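Local structure of putative C39-like peptidase (3ERV) at residues G49-S54 / Y105-G110; L59-I64 / I221-R226; Y191-D194 / S199-V202. The protein is of unknown function but is probably a papain-like cysteine peptidase of the C39-like family, cutting peptide bonds with a thiol nucleophile. One frame throughout, in Å; residues are numbered along the deposited sequence.

Contact 1: G49-S54 / Y105-G110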
loop_
_atom_site.group_PDB
_atom_site.type_symbol
_atom_site.label_atom_id
_atom_site.label_comp_id
_atom_site.label_asym_id
_atom_site.label_seq_id
_atom_site.Cartn_x
_atom_site.Cartn_y
_atom_site.Cartn_z
ATOM N N GLY A 49 -2.628 -9.667 -3.710
ATOM C CA GLY A 49 -3.557 -8.561 -3.599
ATOM C C GLY A 49 -3.406 -7.573 -2.449
ATOM O O GLY A 49 -4.366 -6.886 -2.134
ATOM N N CYS A 50 -2.235 -7.473 -1.820
ATOM C CA CYS A 50 -2.086 -6.574 -0.657
ATOM C C CYS A 50 -2.370 -5.093 -0.998
ATOM O O CYS A 50 -3.046 -4.415 -0.252
ATOM C CB CYS A 50 -0.718 -6.721 0.037
ATOM S SG CYS A 50 0.744 -6.268 -0.970
ATOM N N GLU A 51 -1.839 -4.578 -2.108
ATOM C CA GLU A 51 -2.173 -3.180 -2.466
ATOM C C GLU A 51 -3.650 -2.900 -2.772
ATOM O O GLU A 51 -4.249 -1.912 -2.259
ATOM C CB GLU A 51 -1.311 -2.722 -3.647
ATOM C CG GLU A 51 0.186 -2.946 -3.463
ATOM C CD GLU A 51 0.780 -4.205 -4.102
ATOM O OE1 GLU A 51 0.043 -5.168 -4.407
ATOM O OE2 GLU A 51 2.048 -4.257 -4.247
ATOM N N VAL A 52 -4.255 -3.729 -3.614
ATOM C CA VAL A 52 -5.657 -3.476 -3.946
ATOM C C VAL A 52 -6.578 -3.760 -2.743
ATOM O O VAL A 52 -7.662 -3.170 -2.622
ATOM C CB VAL A 52 -6.160 -4.223 -5.223
ATOM C CG1 VAL A 52 -5.367 -3.787 -6.496
ATOM C CG2 VAL A 52 -6.186 -5.784 -5.058
ATOM N N THR A 53 -6.168 -4.682 -1.882
ATOM C CA THR A 53 -6.995 -5.019 -0.716
ATOM C C THR A 53 -6.968 -3.897 0.327
ATOM O O THR A 53 -8.022 -3.582 0.895
ATOM C CB THR A 53 -6.605 -6.400 -0.099
ATOM O OG1 THR A 53 -6.727 -7.417 -1.103
ATOM C CG2 THR A 53 -7.536 -6.764 1.042
ATOM N N SER A 54 -5.773 -3.310 0.586
ATOM C CA SER A 54 -5.627 -2.109 1.437
ATOM C C SER A 54 -6.391 -0.895 0.868
ATOM O O SER A 54 -7.055 -0.122 1.595
ATOM C CB SER A 54 -4.141 -1.716 1.577
ATOM O OG SER A 54 -3.354 -2.741 2.239
ATOM N N TYR A 105 4.864 -9.224 -8.952
ATOM C CA TYR A 105 5.488 -8.510 -7.885
ATOM C C TYR A 105 4.449 -7.686 -7.077
ATOM O O TYR A 105 3.959 -8.139 -6.034
ATOM C CB TYR A 105 6.622 -7.633 -8.469
ATOM C CG TYR A 105 7.260 -6.721 -7.431
ATOM C CD1 TYR A 105 7.880 -7.263 -6.293
ATOM C CD2 TYR A 105 7.258 -5.334 -7.585
ATOM C CE1 TYR A 105 8.464 -6.445 -5.331
ATOM C CE2 TYR A 105 7.832 -4.502 -6.618
ATOM C CZ TYR A 105 8.458 -5.098 -5.493
ATOM O OH TYR A 105 9.071 -4.347 -4.520
ATOM N N GLY A 106 4.063 -6.512 -7.594
ATOM C CA GLY A 106 3.162 -5.608 -6.852
ATOM C C GLY A 106 3.059 -4.348 -7.680
ATOM O O GLY A 106 3.416 -4.343 -8.872
ATOM N N VAL A 107 2.607 -3.274 -7.055
ATOM C CA VAL A 107 2.363 -2.032 -7.767
ATOM C C VAL A 107 2.722 -0.924 -6.793
ATOM O O VAL A 107 2.542 -1.072 -5.584
ATOM C CB VAL A 107 0.879 -1.916 -8.243
ATOM C CG1 VAL A 107 -0.056 -1.924 -7.028
ATOM C CG2 VAL A 107 0.676 -0.629 -9.042
ATOM N N TYR A 108 3.258 0.177 -7.303
ATOM C CA TYR A 108 3.693 1.258 -6.437
ATOM C C TYR A 108 2.638 2.376 -6.404
ATOM O O TYR A 108 1.540 2.234 -6.927
ATOM C CB TYR A 108 5.087 1.751 -6.854
ATOM C CG TYR A 108 6.233 0.862 -6.368
ATOM C CD1 TYR A 108 5.973 -0.243 -5.545
ATOM C CD2 TYR A 108 7.591 1.149 -6.692
ATOM C CE1 TYR A 108 6.993 -1.060 -5.073
ATOM C CE2 TYR A 108 8.638 0.331 -6.210
ATOM C CZ TYR A 108 8.320 -0.780 -5.386
ATOM O OH TYR A 108 9.301 -1.642 -4.871
ATOM N N HIS A 109 2.975 3.494 -5.777
ATOM C CA HIS A 109 2.004 4.506 -5.475
ATOM C C HIS A 109 1.332 5.171 -6.714
ATOM O O HIS A 109 0.162 5.522 -6.660
ATOM C CB HIS A 109 2.640 5.566 -4.560
ATOM C CG HIS A 109 3.606 6.464 -5.272
ATOM N ND1 HIS A 109 3.232 7.684 -5.802
ATOM C CD2 HIS A 109 4.917 6.306 -5.575
ATOM C CE1 HIS A 109 4.279 8.246 -6.395
ATOM N NE2 HIS A 109 5.314 7.431 -6.265
ATOM N N GLY A 110 2.049 5.353 -7.821
ATOM C CA GLY A 110 1.447 6.094 -8.963
ATOM C C GLY A 110 0.150 5.467 -9.494
ATOM O O GLY A 110 -0.957 6.069 -9.456
HETATM O O HOH W 1 1.747 -7.483 -4.508
#

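Contact 2: L59-I64 / I221-R226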
loop_
_atom_site.group_PDB
_atom_site.type_symbol
_atom_site.label_atom_id
_atom_site.label_comp_id
_atom_site.label_asym_id
_atom_site.label_seq_id
_atom_site.Cartn_x
_atom_site.Cartn_y
_atom_site.Cartn_z
ATOM N N LEU A 59 -11.060 2.819 0.566
ATOM C CA LEU A 59 -12.225 3.277 -0.226
ATOM C C LEU A 59 -13.586 3.031 0.467
ATOM O O LEU A 59 -14.448 3.919 0.478
ATOM C CB LEU A 59 -12.217 2.578 -1.597
ATOM C CG LEU A 59 -11.117 3.128 -2.555
ATOM C CD1 LEU A 59 -11.161 2.421 -3.916
ATOM C CD2 LEU A 59 -11.301 4.638 -2.724
ATOM N N GLN A 60 -13.792 1.821 0.995
ATOM C CA GLN A 60 -14.964 1.511 1.826
ATOM C C GLN A 60 -15.165 2.489 2.978
ATOM O O GLN A 60 -16.275 3.020 3.163
ATOM C CB GLN A 60 -14.891 0.073 2.381
ATOM C CG GLN A 60 -15.096 -0.922 1.311
ATOM C CD GLN A 60 -14.982 -2.348 1.792
ATOM O OE1 GLN A 60 -14.867 -2.610 3.006
ATOM N NE2 GLN A 60 -15.020 -3.304 0.834
ATOM N N TYR A 61 -14.118 2.713 3.774
ATOM C CA TYR A 61 -14.226 3.669 4.888
ATOM C C TYR A 61 -14.545 5.078 4.389
ATOM O O TYR A 61 -15.243 5.825 5.049
ATOM C CB TYR A 61 -12.908 3.762 5.635
ATOM C CG TYR A 61 -12.986 4.375 7.002
ATOM C CD1 TYR A 61 -13.776 3.797 7.999
ATOM C CD2 TYR A 61 -12.237 5.517 7.311
ATOM C CE1 TYR A 61 -13.784 4.328 9.294
ATOM C CE2 TYR A 61 -12.264 6.084 8.582
ATOM C CZ TYR A 61 -13.024 5.478 9.563
ATOM O OH TYR A 61 -13.028 6.013 10.802
ATOM N N ALA A 62 -14.016 5.435 3.231
ATOM C CA ALA A 62 -14.353 6.724 2.621
ATOM C C ALA A 62 -15.802 6.788 2.083
ATOM O O ALA A 62 -16.231 7.840 1.633
ATOM C CB ALA A 62 -13.353 7.061 1.526
ATOM N N GLY A 63 -16.553 5.677 2.120
ATOM C CA GLY A 63 -17.923 5.721 1.667
ATOM C C GLY A 63 -18.197 5.077 0.311
ATOM O O GLY A 63 -19.327 5.099 -0.172
ATOM N N ILE A 64 -17.177 4.480 -0.312
ATOM C CA ILE A 64 -17.368 3.886 -1.642
ATOM C C ILE A 64 -17.760 2.408 -1.519
ATOM O O ILE A 64 -17.124 1.665 -0.746
ATOM C CB ILE A 64 -16.071 3.991 -2.505
ATOM C CG1 ILE A 64 -15.542 5.438 -2.516
ATOM C CG2 ILE A 64 -16.310 3.364 -3.932
ATOM C CD1 ILE A 64 -16.518 6.452 -3.140
ATOM N N ILE A 221 -0.862 6.680 0.058
ATOM C CA ILE A 221 -2.069 7.192 -0.595
ATOM C C ILE A 221 -3.142 7.412 0.488
ATOM O O ILE A 221 -3.339 6.571 1.369
ATOM C CB ILE A 221 -2.658 6.192 -1.627
ATOM C CG1 ILE A 221 -1.681 5.860 -2.767
ATOM C CG2 ILE A 221 -4.038 6.653 -2.154
ATOM C CD1 ILE A 221 -1.156 7.065 -3.414
ATOM N N SER A 222 -3.868 8.511 0.401
ATOM C CA SER A 222 -5.009 8.686 1.293
ATOM C C SER A 222 -6.111 9.452 0.571
ATOM O O SER A 222 -6.179 9.437 -0.672
ATOM C CB SER A 222 -4.593 9.392 2.601
ATOM O OG SER A 222 -5.678 9.413 3.539
ATOM N N TYR A 223 -6.981 10.109 1.330
ATOM C CA TYR A 223 -7.945 11.001 0.722
ATOM C C TYR A 223 -8.247 12.115 1.739
ATOM O O TYR A 223 -7.858 12.035 2.914
ATOM C CB TYR A 223 -9.230 10.230 0.323
ATOM C CG TYR A 223 -9.915 9.608 1.549
ATOM C CD1 TYR A 223 -10.994 10.240 2.180
ATOM C CD2 TYR A 223 -9.430 8.417 2.116
ATOM C CE1 TYR A 223 -11.590 9.681 3.325
ATOM C CE2 TYR A 223 -10.012 7.847 3.243
ATOM C CZ TYR A 223 -11.093 8.473 3.849
ATOM O OH TYR A 223 -11.677 7.897 4.992
ATOM N N VAL A 224 -8.957 13.152 1.298
ATOM C CA VAL A 224 -9.360 14.204 2.220
ATOM C C VAL A 224 -10.894 14.272 2.389
ATOM O O VAL A 224 -11.666 13.894 1.483
ATOM C CB VAL A 224 -8.746 15.575 1.810
ATOM C CG1 VAL A 224 -7.218 15.513 1.930
ATOM C CG2 VAL A 224 -9.158 15.949 0.386
ATOM N N LYS A 225 -11.333 14.738 3.553
ATOM C CA LYS A 225 -12.779 14.833 3.861
ATOM C C LYS A 225 -13.633 15.536 2.808
ATOM O O LYS A 225 -14.712 15.045 2.441
ATOM C CB LYS A 225 -12.990 15.536 5.188
ATOM C CG LYS A 225 -13.271 14.612 6.322
ATOM C CD LYS A 225 -13.505 15.432 7.586
ATOM C CE LYS A 225 -13.497 14.553 8.837
ATOM N NZ LYS A 225 -12.237 13.756 9.005
ATOM N N ARG A 226 -13.163 16.686 2.317
ATOM C CA ARG A 226 -13.976 17.491 1.397
ATOM C C ARG A 226 -13.345 17.697 0.028
ATOM O O ARG A 226 -12.127 17.814 -0.076
ATOM C CB ARG A 226 -14.268 18.855 2.017
#

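Contact 3: Y191-D194 / S199-V202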
loop_
_atom_site.group_PDB
_atom_site.type_symbol
_atom_site.label_atom_id
_atom_site.label_comp_id
_atom_site.label_asym_id
_atom_site.label_seq_id
_atom_site.Cartn_x
_atom_site.Cartn_y
_atom_site.Cartn_z
ATOM N N TYR A 191 -0.603 1.256 14.437
ATOM C CA TYR A 191 -1.666 0.273 14.348
ATOM C C TYR A 191 -2.090 0.143 12.875
ATOM O O TYR A 191 -2.327 1.154 12.199
ATOM C CB TYR A 191 -2.839 0.718 15.239
ATOM C CG TYR A 191 -2.433 0.787 16.695
ATOM C CD1 TYR A 191 -2.615 -0.311 17.535
ATOM C CD2 TYR A 191 -1.852 1.937 17.225
ATOM C CE1 TYR A 191 -2.224 -0.268 18.871
ATOM C CE2 TYR A 191 -1.451 1.998 18.565
ATOM C CZ TYR A 191 -1.643 0.893 19.379
ATOM O OH TYR A 191 -1.264 0.936 20.705
ATOM N N ILE A 192 -2.159 -1.085 12.370
ATOM C CA ILE A 192 -2.444 -1.263 10.958
ATOM C C ILE A 192 -3.556 -2.271 10.692
ATOM O O ILE A 192 -3.914 -3.077 11.567
ATOM C CB ILE A 192 -1.178 -1.703 10.197
ATOM C CG1 ILE A 192 -0.738 -3.089 10.687
ATOM C CG2 ILE A 192 -0.050 -0.653 10.353
ATOM C CD1 ILE A 192 0.521 -3.596 10.036
ATOM N N ARG A 193 -4.096 -2.206 9.469
ATOM C CA ARG A 193 -4.830 -3.328 8.848
ATOM C C ARG A 193 -3.886 -3.992 7.841
ATOM O O ARG A 193 -3.422 -3.359 6.881
ATOM C CB ARG A 193 -6.103 -2.839 8.127
ATOM C CG ARG A 193 -7.192 -2.347 9.048
ATOM C CD ARG A 193 -8.136 -3.438 9.537
ATOM N NE ARG A 193 -9.187 -2.752 10.287
ATOM C CZ ARG A 193 -9.250 -2.647 11.606
ATOM N NH1 ARG A 193 -8.327 -3.261 12.368
ATOM N NH2 ARG A 193 -10.252 -1.939 12.155
ATOM N N ASP A 194 -3.584 -5.262 8.074
ATOM C CA ASP A 194 -2.688 -6.013 7.214
ATOM C C ASP A 194 -3.474 -7.111 6.486
ATOM O O ASP A 194 -3.936 -8.073 7.134
ATOM C CB ASP A 194 -1.603 -6.631 8.088
ATOM C CG ASP A 194 -0.534 -7.317 7.286
ATOM O OD1 ASP A 194 -0.837 -7.880 6.201
ATOM O OD2 ASP A 194 0.625 -7.263 7.758
ATOM N N SER A 199 -6.476 -10.504 11.696
ATOM C CA SER A 199 -6.697 -9.854 12.991
ATOM C C SER A 199 -6.966 -8.347 12.899
ATOM O O SER A 199 -6.301 -7.627 12.132
ATOM C CB SER A 199 -5.490 -10.099 13.898
ATOM O OG SER A 199 -5.512 -9.240 15.015
ATOM N N LEU A 200 -7.925 -7.888 13.703
ATOM C CA LEU A 200 -8.212 -6.473 13.868
ATOM C C LEU A 200 -7.193 -5.786 14.722
ATOM O O LEU A 200 -7.222 -4.577 14.875
ATOM C CB LEU A 200 -9.541 -6.306 14.573
ATOM C CG LEU A 200 -10.623 -7.098 13.871
ATOM C CD1 LEU A 200 -11.893 -7.140 14.693
ATOM C CD2 LEU A 200 -10.848 -6.436 12.533
ATOM N N ASP A 201 -6.300 -6.552 15.323
ATOM C CA ASP A 201 -5.406 -5.955 16.297
ATOM C C ASP A 201 -3.998 -6.245 15.893
ATOM O O ASP A 201 -3.490 -7.320 16.161
ATOM C CB ASP A 201 -5.675 -6.528 17.687
ATOM C CG ASP A 201 -7.000 -6.068 18.255
ATOM O OD1 ASP A 201 -7.244 -4.840 18.247
ATOM O OD2 ASP A 201 -7.787 -6.921 18.734
ATOM N N VAL A 202 -3.376 -5.299 15.209
ATOM C CA VAL A 202 -2.026 -5.502 14.733
ATOM C C VAL A 202 -1.259 -4.238 15.044
ATOM O O VAL A 202 -1.524 -3.176 14.467
ATOM C CB VAL A 202 -1.953 -5.746 13.188
ATOM C CG1 VAL A 202 -0.521 -5.799 12.743
ATOM C CG2 VAL A 202 -2.663 -7.011 12.763
HETATM O O HOH W 2 -6.011 -4.914 11.988
HETATM O O HOH W 3 -4.768 -3.212 14.174
HETATM O O HOH W 4 -9.350 -2.241 14.852
HETATM O O HOH W 5 -4.891 -7.161 9.698
#

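Contact 1: G49-S54 / Y105-G110
Glu-51 reaches out from the first turn of helix 50-61 to Val-107 and Gly-106. Its CB lies 3.7 Å from Val-107 CG1, and CG stays against the same methyl while passing the carbonyl O of Val-107; the two side chains run antiparallel alongside one another. At CG the chain bends (chi2 98°), which carries the carboxylate over the backbone of 106-107. There OE2 accepts a hydrogen bond from Val-107 N, 3.0 Å away and fairly straight at 156°. The amide comes down on the carboxylate from above its plane, 74° out of it. OE2 is also 3.1 Å from Gly-106 CA. OE1 turns to a water at 2.9 Å, which also sits 2.8 Å from Tyr-105 O.

Helix 50-61 begins with Cys-50, whose side chain touches His-178; in papain-like peptidases the nucleophilic cysteine likewise starts the central helix, and the geometry is consistent with that role here. Gly-49 is the N-cap residue, and its O accepts from both Thr-53 N and Thr-53 OG1. Phe-93 packs on both Glu-51 and Val-107. The carboxylate of Glu-177 lies close to Glu-51 OE2, and two acids so close in a buried place would probably raise the pKa of one of them.

Contact 2: L59-I64 / I221-R226
Ala-62 CB sits over one face of the Tyr-223 ring, 3.5 Å from CZ and displaced from the middle toward the hydroxyl-bearing rim. Measured to the ring centroid the distance is 3.7 Å, with the methyl 17° off the ring normal, a CH-pi contact. Ala-62 CA follows at the same end of the ring, 3.9 Å from CZ. The phenol holds this position because Tyr-223 CG lies between its own backbone N and carbonyl carbon (chi1 61°), which projects the ring from the strand toward the end of the helix. Beyond the methyl, Tyr-223 OH approaches the second tyrosine, 3.4 Å from Tyr-61 CD2. The two tyrosines stand nearly perpendicular to one another, and the hydroxyl comes to the Tyr-61 ring obliquely.

What meets here is the C-terminal end of helix 50-61 and strand 220-223, a member of the antiparallel sheet that in papain-like peptidases packs beside the helix bearing the cysteine. The helix finishes in a Schellman motif: Gly-63 has positive phi (106°), and the last turn is closed by Ile-64 N to Leu-59 O and Gly-63 N to Gln-60 O, both 2.9 Å. This turn places Ala-62 with its CB directed at the strand. No hydrogen bond crosses between the two segments; the join is made by van der Waals contact of the methyl, the ring and the hydroxyl.

On the strand side, the Tyr-223 side chain also touches Gln-143 and Pro-144, while the neighbouring Ser-222 OG bonds to Pro-144 O and to Ser-138 OG. From the helix side, Leu-59 and Ile-64 both lean on Tyr-119 of helix 109-119.

Contact 3: Y191-D194 / S199-V202
Ile-192 and Val-202 meet through both backbone and side chains. Ile-192 N gives a hydrogen bond to Val-202 O at 3.0 Å, nearly straight (166°) and almost along the C=O axis, and the same oxygen is approached by the CA-H of Tyr-191. The two side chains meet at a slant, Ile-192 CG1 lying 3.4 Å from Val-202 CG1, tighter than usual for two carbons. Ile-192 holds CG1 between its backbone N and carbonyl carbon (chi1 65°), and Val-202 turns CG1 anti to its own N, which brings the two branches together.

Arg-193 leaves its backbone away from the loop and bends back at chi2 (-88°). Its NH1 makes a weak bond to Leu-200 O at 3.0 Å, in the plane of the guanidinium, while Leu-200 CD2 lies over one face. NH1 also donates to a water that reaches Ile-192 O and Ser-199 O. NH2 hydrogen-bonds to Val-37 O. Another water accepts a hydrogen bond from Val-202 N at 2.7 Å and meets Ile-192 O and Leu-200 O, and a third joins Asp-194 N to Ser-199 O.

Further out, Ser-199 OG accepts from Asp-201 N at 2.8 Å, an ST turn that shapes the returning loop. Asp-194 OD1 bonds to His-178 NE2 and Leu-196 N. The segments form a water-lined turn off the end of strand 189-193, and Asp-194 with His-178 and Cys-50 fits the Cys-His-Asp triad of papain-like peptidases.

From the N terminus, helix 50-61 comes first and serves two contacts: its start belongs to contact 1 and its end to contact 2. Contact 1 closes a loop of 50 residues when the chain returns at 105-110, which runs into the start of helix 109-119. Contact 2 opens before that closure and shuts only at 221-226, so the two cross, and they touch where His-109 O packs on Ile-221 CD1. Contact 3 is a short local turn nested inside the loop of contact 2, in series after contact 1. Its first segment lies on strand 189-193 of the sheet that also holds strand 220-223; Cys-50 and Asp-194 of the probable triad belong to contacts 1 and 3.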